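Local coordinates for protein exotoxin 3 (Staphylococcus aureus, PDB 2Z8L) that binds sialylated glycans such as sialyl Lewis X as a staphylococcal superantigen-like toxin built from an OB-fold and a beta-grasp domain, at residues A[18-22]-A[159-163]; A[114-120]-A[202-208]. All coordinates share one frame; numbering follows the deposited sequence.

Contact 1: residues A[18-22]-A[159-163]; sequences IFDLR and YKKFP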
loop_
_atom_site.group_PDB
_atom_site.type_symbol
_atom_site.label_atom_id
_atom_site.label_comp_id
_atom_site.label_asym_id
_atom_site.label_seq_id
_atom_site.Cartn_x
_atom_site.Cartn_y
_atom_site.Cartn_z
ATOM N N ILE A 18 -13.665 -8.690 12.299
ATOM C CA ILE A 18 -13.982 -7.865 11.124
ATOM C C ILE A 18 -13.917 -6.353 11.400
ATOM O O ILE A 18 -13.494 -5.586 10.568
ATOM C CB ILE A 18 -15.332 -8.204 10.540
ATOM C CG1 ILE A 18 -15.599 -7.410 9.273
ATOM C CG2 ILE A 18 -16.485 -7.891 11.533
ATOM C CD1 ILE A 18 -16.682 -7.997 8.465
ATOM N N PHE A 19 -14.321 -5.921 12.595
ATOM C CA PHE A 19 -14.272 -4.491 12.889
ATOM C C PHE A 19 -12.866 -3.958 13.097
ATOM O O PHE A 19 -12.588 -2.799 12.785
ATOM C CB PHE A 19 -15.166 -4.159 14.065
ATOM C CG PHE A 19 -16.592 -4.455 13.814
ATOM C CD1 PHE A 19 -17.311 -3.665 12.940
ATOM C CD2 PHE A 19 -17.224 -5.535 14.416
ATOM C CE1 PHE A 19 -18.658 -3.903 12.716
ATOM C CE2 PHE A 19 -18.550 -5.794 14.173
ATOM C CZ PHE A 19 -19.261 -4.984 13.288
ATOM N N ASP A 20 -11.960 -4.810 13.578
ATOM C CA ASP A 20 -10.542 -4.427 13.677
ATOM C C ASP A 20 -9.903 -4.301 12.277
ATOM O O ASP A 20 -9.062 -3.438 12.050
ATOM C CB ASP A 20 -9.727 -5.437 14.503
ATOM C CG ASP A 20 -10.239 -5.598 15.905
ATOM O OD1 ASP A 20 -10.620 -4.572 16.524
ATOM O OD2 ASP A 20 -10.240 -6.753 16.404
ATOM N N LEU A 21 -10.296 -5.173 11.371
ATOM C CA LEU A 21 -9.817 -5.111 10.001
ATOM C C LEU A 21 -10.321 -3.803 9.365
ATOM O O LEU A 21 -9.574 -3.075 8.726
ATOM C CB LEU A 21 -10.334 -6.340 9.258
ATOM C CG LEU A 21 -9.913 -6.609 7.846
ATOM C CD1 LEU A 21 -8.400 -6.573 7.768
ATOM C CD2 LEU A 21 -10.493 -7.983 7.455
ATOM N N ARG A 22 -11.602 -3.491 9.551
ATOM C CA ARG A 22 -12.161 -2.255 9.033
ATOM C C ARG A 22 -11.473 -1.020 9.631
ATOM O O ARG A 22 -11.161 -0.050 8.926
ATOM C CB ARG A 22 -13.678 -2.195 9.289
ATOM C CG ARG A 22 -14.378 -0.978 8.671
ATOM C CD ARG A 22 -15.594 -0.553 9.369
ATOM N NE ARG A 22 -15.945 0.820 8.988
ATOM C CZ ARG A 22 -15.428 1.939 9.519
ATOM N NH1 ARG A 22 -14.522 1.912 10.502
ATOM N NH2 ARG A 22 -15.839 3.121 9.064
ATOM N N TYR A 159 -16.820 -4.171 4.326
ATOM C CA TYR A 159 -16.835 -4.598 5.731
ATOM C C TYR A 159 -18.120 -4.251 6.464
ATOM O O TYR A 159 -18.169 -4.378 7.675
ATOM C CB TYR A 159 -15.591 -4.172 6.513
ATOM C CG TYR A 159 -14.302 -4.635 5.873
ATOM C CD1 TYR A 159 -14.135 -5.965 5.455
ATOM C CD2 TYR A 159 -13.249 -3.761 5.691
ATOM C CE1 TYR A 159 -12.916 -6.375 4.830
ATOM C CE2 TYR A 159 -12.047 -4.155 5.089
ATOM C CZ TYR A 159 -11.884 -5.477 4.691
ATOM O OH TYR A 159 -10.747 -5.963 4.095
ATOM N N LYS A 160 -19.181 -3.901 5.740
ATOM C CA LYS A 160 -20.502 -3.827 6.384
ATOM C C LYS A 160 -21.160 -5.225 6.407
ATOM O O LYS A 160 -22.118 -5.509 7.189
ATOM C CB LYS A 160 -21.360 -2.805 5.679
ATOM C CG LYS A 160 -20.889 -1.373 5.928
ATOM C CD LYS A 160 -21.995 -0.350 5.679
ATOM C CE LYS A 160 -21.461 1.078 5.518
ATOM N NZ LYS A 160 -22.530 1.951 4.921
ATOM N N LYS A 161 -20.676 -6.087 5.532
ATOM C CA LYS A 161 -20.981 -7.491 5.502
ATOM C C LYS A 161 -19.658 -8.221 5.600
ATOM O O LYS A 161 -18.624 -7.654 5.257
ATOM C CB LYS A 161 -21.680 -7.853 4.188
ATOM C CG LYS A 161 -23.084 -7.288 4.068
ATOM C CD LYS A 161 -23.831 -7.901 2.889
ATOM C CE LYS A 161 -25.251 -7.320 2.729
ATOM N NZ LYS A 161 -26.083 -7.426 3.929
ATOM N N PHE A 162 -19.701 -9.477 6.030
ATOM C CA PHE A 162 -18.497 -10.291 6.063
ATOM C C PHE A 162 -17.989 -10.494 4.636
ATOM O O PHE A 162 -18.777 -10.789 3.734
ATOM C CB PHE A 162 -18.738 -11.625 6.752
ATOM C CG PHE A 162 -18.693 -11.510 8.243
ATOM C CD1 PHE A 162 -17.506 -11.710 8.912
ATOM C CD2 PHE A 162 -19.782 -11.096 8.940
ATOM C CE1 PHE A 162 -17.446 -11.555 10.297
ATOM C CE2 PHE A 162 -19.740 -10.969 10.328
ATOM C CZ PHE A 162 -18.571 -11.179 10.981
ATOM N N PRO A 163 -16.694 -10.285 4.434
ATOM C CA PRO A 163 -16.154 -10.295 3.066
ATOM C C PRO A 163 -16.009 -11.622 2.350
ATOM O O PRO A 163 -15.906 -11.643 1.111
ATOM C CB PRO A 163 -14.756 -9.685 3.259
ATOM C CG PRO A 163 -14.400 -9.992 4.672
ATOM C CD PRO A 163 -15.671 -9.877 5.417
#
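Ile18 meets the loop 159-163 chiefly through CD1: that methyl sits over one face of the Phe162 ring, 4.0 Å from the centroid and 18° off the normal, a CH-pi contact displaced toward the rim. The same CD1 lies 3.7 Å from Pro163 CD, so one methyl touches two consecutive residues of the loop. Placing CG1 anti to the backbone N (chi1 -176°) and extending chi2 carries CD1 out to this point, while the other branch, CG2, rests 3.9 Å from Phe162 CZ. Farther along the helix, Leu21 and Arg22 meet Tyr159, whose ring crosses the Leu21 side chain at about a right angle, with Leu21 CG 3.9 Å from Tyr159 CZ; at the ring's root Arg22 CB stands 3.9 Å from Tyr159 CB. No hydrogen bond joins the segments; the side-chain pairs are apolar, and the contact buries 357 Å². The N-terminal helix 18-25 is thereby docked on the beta-grasp domain, against the loop that links helix 141-155 to strand 167-172. Behind the first shell, Ile153 of helix 141-155 touches both Arg22 and Tyr159. Pro163 CG lies in plane at the CD1-CE1 edge of the Tyr159 ring. The buried phenol is fixed at its far end, where Tyr159 OH is hydrogen-bonded to Leu182 O and Arg149 NH1.

Contact 2: residues A[114-120]-A[202-208]; sequences KFVIKKE and KMEANIR. Unlike the reference sequence in segment 114-120: Lys114 (reference Arg). Unlike the reference sequence in segment 202-208: Met203 (reference Ile).
Strands 114-120 and 202-207 pair in parallel in the mixed beta-grasp sheet, their axes 4.6 Å apart and 14° from parallel. Six backbone hydrogen bonds join the segments, from Met203 N to Lys114 O through to Glu120 N to Ile207 O; the straightest, Lys118 N to Ala205 O, spans 2.8 Å at 179°. On the buried face, Phe115 turns its ring toward the neighbouring strand by setting CG anti to the backbone N (chi1 -172°). Phe115 CD1 meets Met203 CB at 3.7 Å and Phe115 CE1 meets Ala205 CB at 3.8 Å, while Met203 O lies in plane at the ring edge and Ile117 CG1 covers one face over its centre. Further along, Ile117 CG2 packs on Ile207 CD1 at 3.9 Å. Helix 141-155 closes this layer, Leu148 touching Phe115 and Met203, and Leu152 touching Ile117 and Ile207. The other face, with Lys114, Val116, Lys118, Lys202, Glu204 and Asn206, is partly or fully exposed and looser: Lys118 and Asn206 run side by side, and within one strand Lys202 NZ forms a salt bridge with Glu204 OE2, its hydrogen bond weak. At the chain end, Lys119 NZ hydrogen-bonds Phe156 O and forms a long salt bridge with Arg208 OXT, 3.6 Å away. Arg208 NH2 pairs with Asp165, whereas Glu120 OE2 sits over one guanidinium face, 3.2 Å from Arg208 NH1, with no N-H directed at it.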
loop_
_atom_site.group_PDB
_atom_site.type_symbol
_atom_site.label_atom_id
_atom_site.label_comp_id
_atom_site.label_asym_id
_atom_site.label_seq_id
_atom_site.Cartn_x
_atom_site.Cartn_y
_atom_site.Cartn_z
ATOM N N LYS A 114 -8.771 2.106 -14.978
ATOM C CA LYS A 114 -10.122 1.833 -14.488
ATOM C C LYS A 114 -10.097 0.935 -13.241
ATOM O O LYS A 114 -9.292 0.021 -13.151
ATOM C CB LYS A 114 -10.910 1.152 -15.592
ATOM C CG LYS A 114 -11.281 2.117 -16.704
ATOM C CD LYS A 114 -12.232 1.551 -17.697
ATOM C CE LYS A 114 -12.183 2.321 -18.976
ATOM N NZ LYS A 114 -13.180 1.872 -20.013
ATOM N N PHE A 115 -10.997 1.206 -12.289
ATOM C CA PHE A 115 -11.216 0.377 -11.124
ATOM C C PHE A 115 -12.651 -0.133 -11.238
ATOM O O PHE A 115 -13.561 0.670 -11.087
ATOM C CB PHE A 115 -11.048 1.225 -9.846
ATOM C CG PHE A 115 -11.062 0.475 -8.579
ATOM C CD1 PHE A 115 -10.847 -0.897 -8.499
ATOM C CD2 PHE A 115 -11.211 1.167 -7.406
ATOM C CE1 PHE A 115 -10.811 -1.554 -7.267
ATOM C CE2 PHE A 115 -11.216 0.507 -6.203
ATOM C CZ PHE A 115 -11.002 -0.830 -6.133
ATOM N N VAL A 116 -12.800 -1.401 -11.599
ATOM C CA VAL A 116 -14.145 -1.987 -11.912
ATOM C C VAL A 116 -14.586 -2.697 -10.635
ATOM O O VAL A 116 -13.975 -3.680 -10.223
ATOM C CB VAL A 116 -14.096 -2.966 -13.092
ATOM C CG1 VAL A 116 -15.437 -3.495 -13.414
ATOM C CG2 VAL A 116 -13.565 -2.280 -14.379
ATOM N N ILE A 117 -15.619 -2.171 -9.998
ATOM C CA ILE A 117 -16.076 -2.639 -8.733
ATOM C C ILE A 117 -17.409 -3.355 -8.930
ATOM O O ILE A 117 -18.399 -2.719 -9.305
ATOM C CB ILE A 117 -16.245 -1.485 -7.798
ATOM C CG1 ILE A 117 -14.901 -0.748 -7.637
ATOM C CG2 ILE A 117 -16.789 -1.949 -6.428
ATOM C CD1 ILE A 117 -15.056 0.645 -7.202
ATOM N N LYS A 118 -17.406 -4.643 -8.650
ATOM C CA LYS A 118 -18.621 -5.463 -8.794
ATOM C C LYS A 118 -19.164 -5.660 -7.410
ATOM O O LYS A 118 -18.559 -6.416 -6.643
ATOM C CB LYS A 118 -18.297 -6.791 -9.450
ATOM C CG LYS A 118 -17.923 -6.603 -10.917
ATOM C CD LYS A 118 -17.983 -7.870 -11.713
ATOM C CE LYS A 118 -17.964 -7.575 -13.237
ATOM N NZ LYS A 118 -18.653 -8.652 -14.066
ATOM N N LYS A 119 -20.285 -4.986 -7.116
ATOM C CA LYS A 119 -20.855 -4.943 -5.768
ATOM C C LYS A 119 -22.110 -5.791 -5.712
ATOM O O LYS A 119 -23.038 -5.539 -6.475
ATOM C CB LYS A 119 -21.169 -3.502 -5.384
ATOM C CG LYS A 119 -21.611 -3.343 -3.898
ATOM C CD LYS A 119 -21.935 -1.929 -3.534
ATOM C CE LYS A 119 -22.516 -1.862 -2.142
ATOM N NZ LYS A 119 -21.972 -2.924 -1.254
ATOM N N GLU A 120 -22.160 -6.743 -4.787
ATOM C CA GLU A 120 -23.384 -7.525 -4.585
ATOM C C GLU A 120 -24.523 -6.616 -4.141
ATOM O O GLU A 120 -24.359 -5.774 -3.257
ATOM C CB GLU A 120 -23.162 -8.652 -3.587
ATOM C CG GLU A 120 -22.257 -9.754 -4.104
ATOM C CD GLU A 120 -22.194 -11.004 -3.183
ATOM O OE1 GLU A 120 -23.028 -11.154 -2.243
ATOM O OE2 GLU A 120 -21.283 -11.851 -3.426
ATOM N N LYS A 202 -5.571 -2.051 -15.211
ATOM C CA LYS A 202 -6.904 -2.016 -14.667
ATOM C C LYS A 202 -6.896 -2.677 -13.288
ATOM O O LYS A 202 -5.967 -3.399 -12.933
ATOM C CB LYS A 202 -7.836 -2.744 -15.607
ATOM C CG LYS A 202 -9.129 -3.145 -15.039
ATOM C CD LYS A 202 -10.011 -3.796 -16.057
ATOM C CE LYS A 202 -9.377 -5.012 -16.715
ATOM N NZ LYS A 202 -10.474 -5.834 -17.367
ATOM N N MET A 203 -7.873 -2.355 -12.446
ATOM C CA MET A 203 -8.008 -2.988 -11.160
ATOM C C MET A 203 -9.453 -3.419 -11.044
ATOM O O MET A 203 -10.347 -2.797 -11.648
ATOM C CB MET A 203 -7.632 -2.011 -10.074
ATOM C CG MET A 203 -6.228 -1.535 -10.341
ATOM S SD MET A 203 -5.616 -0.420 -9.173
ATOM C CE MET A 203 -6.808 0.836 -9.326
ATOM N N GLU A 204 -9.642 -4.548 -10.372
ATOM C CA GLU A 204 -10.982 -5.127 -10.210
ATOM C C GLU A 204 -11.224 -5.406 -8.752
ATOM O O GLU A 204 -10.282 -5.658 -8.010
ATOM C CB GLU A 204 -11.067 -6.397 -11.022
ATOM C CG GLU A 204 -10.635 -6.270 -12.438
ATOM C CD GLU A 204 -10.650 -7.591 -13.168
ATOM O OE1 GLU A 204 -10.566 -8.680 -12.521
ATOM O OE2 GLU A 204 -10.739 -7.541 -14.426
ATOM N N ALA A 205 -12.450 -5.250 -8.288
ATOM C CA ALA A 205 -12.804 -5.639 -6.937
ATOM C C ALA A 205 -14.167 -6.285 -7.016
ATOM O O ALA A 205 -15.027 -5.861 -7.790
ATOM C CB ALA A 205 -12.884 -4.497 -6.039
ATOM N N ASN A 206 -14.313 -7.385 -6.293
ATOM C CA ASN A 206 -15.622 -8.049 -6.133
ATOM C C ASN A 206 -15.945 -7.929 -4.639
ATOM O O ASN A 206 -15.111 -8.360 -3.807
ATOM C CB ASN A 206 -15.556 -9.509 -6.644
ATOM C CG ASN A 206 -15.411 -9.611 -8.191
ATOM O OD1 ASN A 206 -14.397 -9.225 -8.795
ATOM N ND2 ASN A 206 -16.447 -10.138 -8.838
ATOM N N ILE A 207 -17.019 -7.206 -4.288
ATOM C CA ILE A 207 -17.364 -6.810 -2.908
ATOM C C ILE A 207 -18.744 -7.409 -2.555
ATOM O O ILE A 207 -19.688 -7.324 -3.367
ATOM C CB ILE A 207 -17.698 -5.281 -2.760
ATOM C CG1 ILE A 207 -16.613 -4.323 -3.115
ATOM C CG2 ILE A 207 -18.232 -4.940 -1.301
ATOM C CD1 ILE A 207 -17.052 -2.945 -2.717
ATOM N N ARG A 208 -18.883 -7.946 -1.337
ATOM C CA ARG A 208 -20.160 -8.536 -0.876
ATOM C C ARG A 208 -21.179 -7.443 -0.560
ATOM O O ARG A 208 -22.384 -7.686 -0.368
ATOM C CB ARG A 208 -19.939 -9.427 0.361
ATOM C CG ARG A 208 -19.209 -10.742 0.104
ATOM C CD ARG A 208 -20.192 -11.894 -0.033
ATOM N NE ARG A 208 -19.562 -13.184 -0.360
ATOM C CZ ARG A 208 -20.207 -14.228 -0.902
ATOM N NH1 ARG A 208 -21.506 -14.155 -1.217
ATOM N NH2 ARG A 208 -19.546 -15.358 -1.153
ATOM O OXT ARG A 208 -20.836 -6.256 -0.501
#

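In the fold
Both contacts involve the beta-grasp domain, but at different levels. Contact 2 joins two strands of its sheet and buries 710 Å², combining backbone hydrogen bonds, a hydrophobic face and a charged chain end. Contact 1 buries half as much; there the N-terminal helix meets a loop without any hydrogen bond between the segments, mostly by apolar side chains. Both are partly buried, and the core character of contact 2 is confined to the face under helix 141-155, a helix that backs both contacts. Their centres are 17 Å apart, yet they touch at the C-terminus: Pro163 O lies 3.6 Å from Arg208 CG, and Lys161 CD 3.6 Å from Arg208 O.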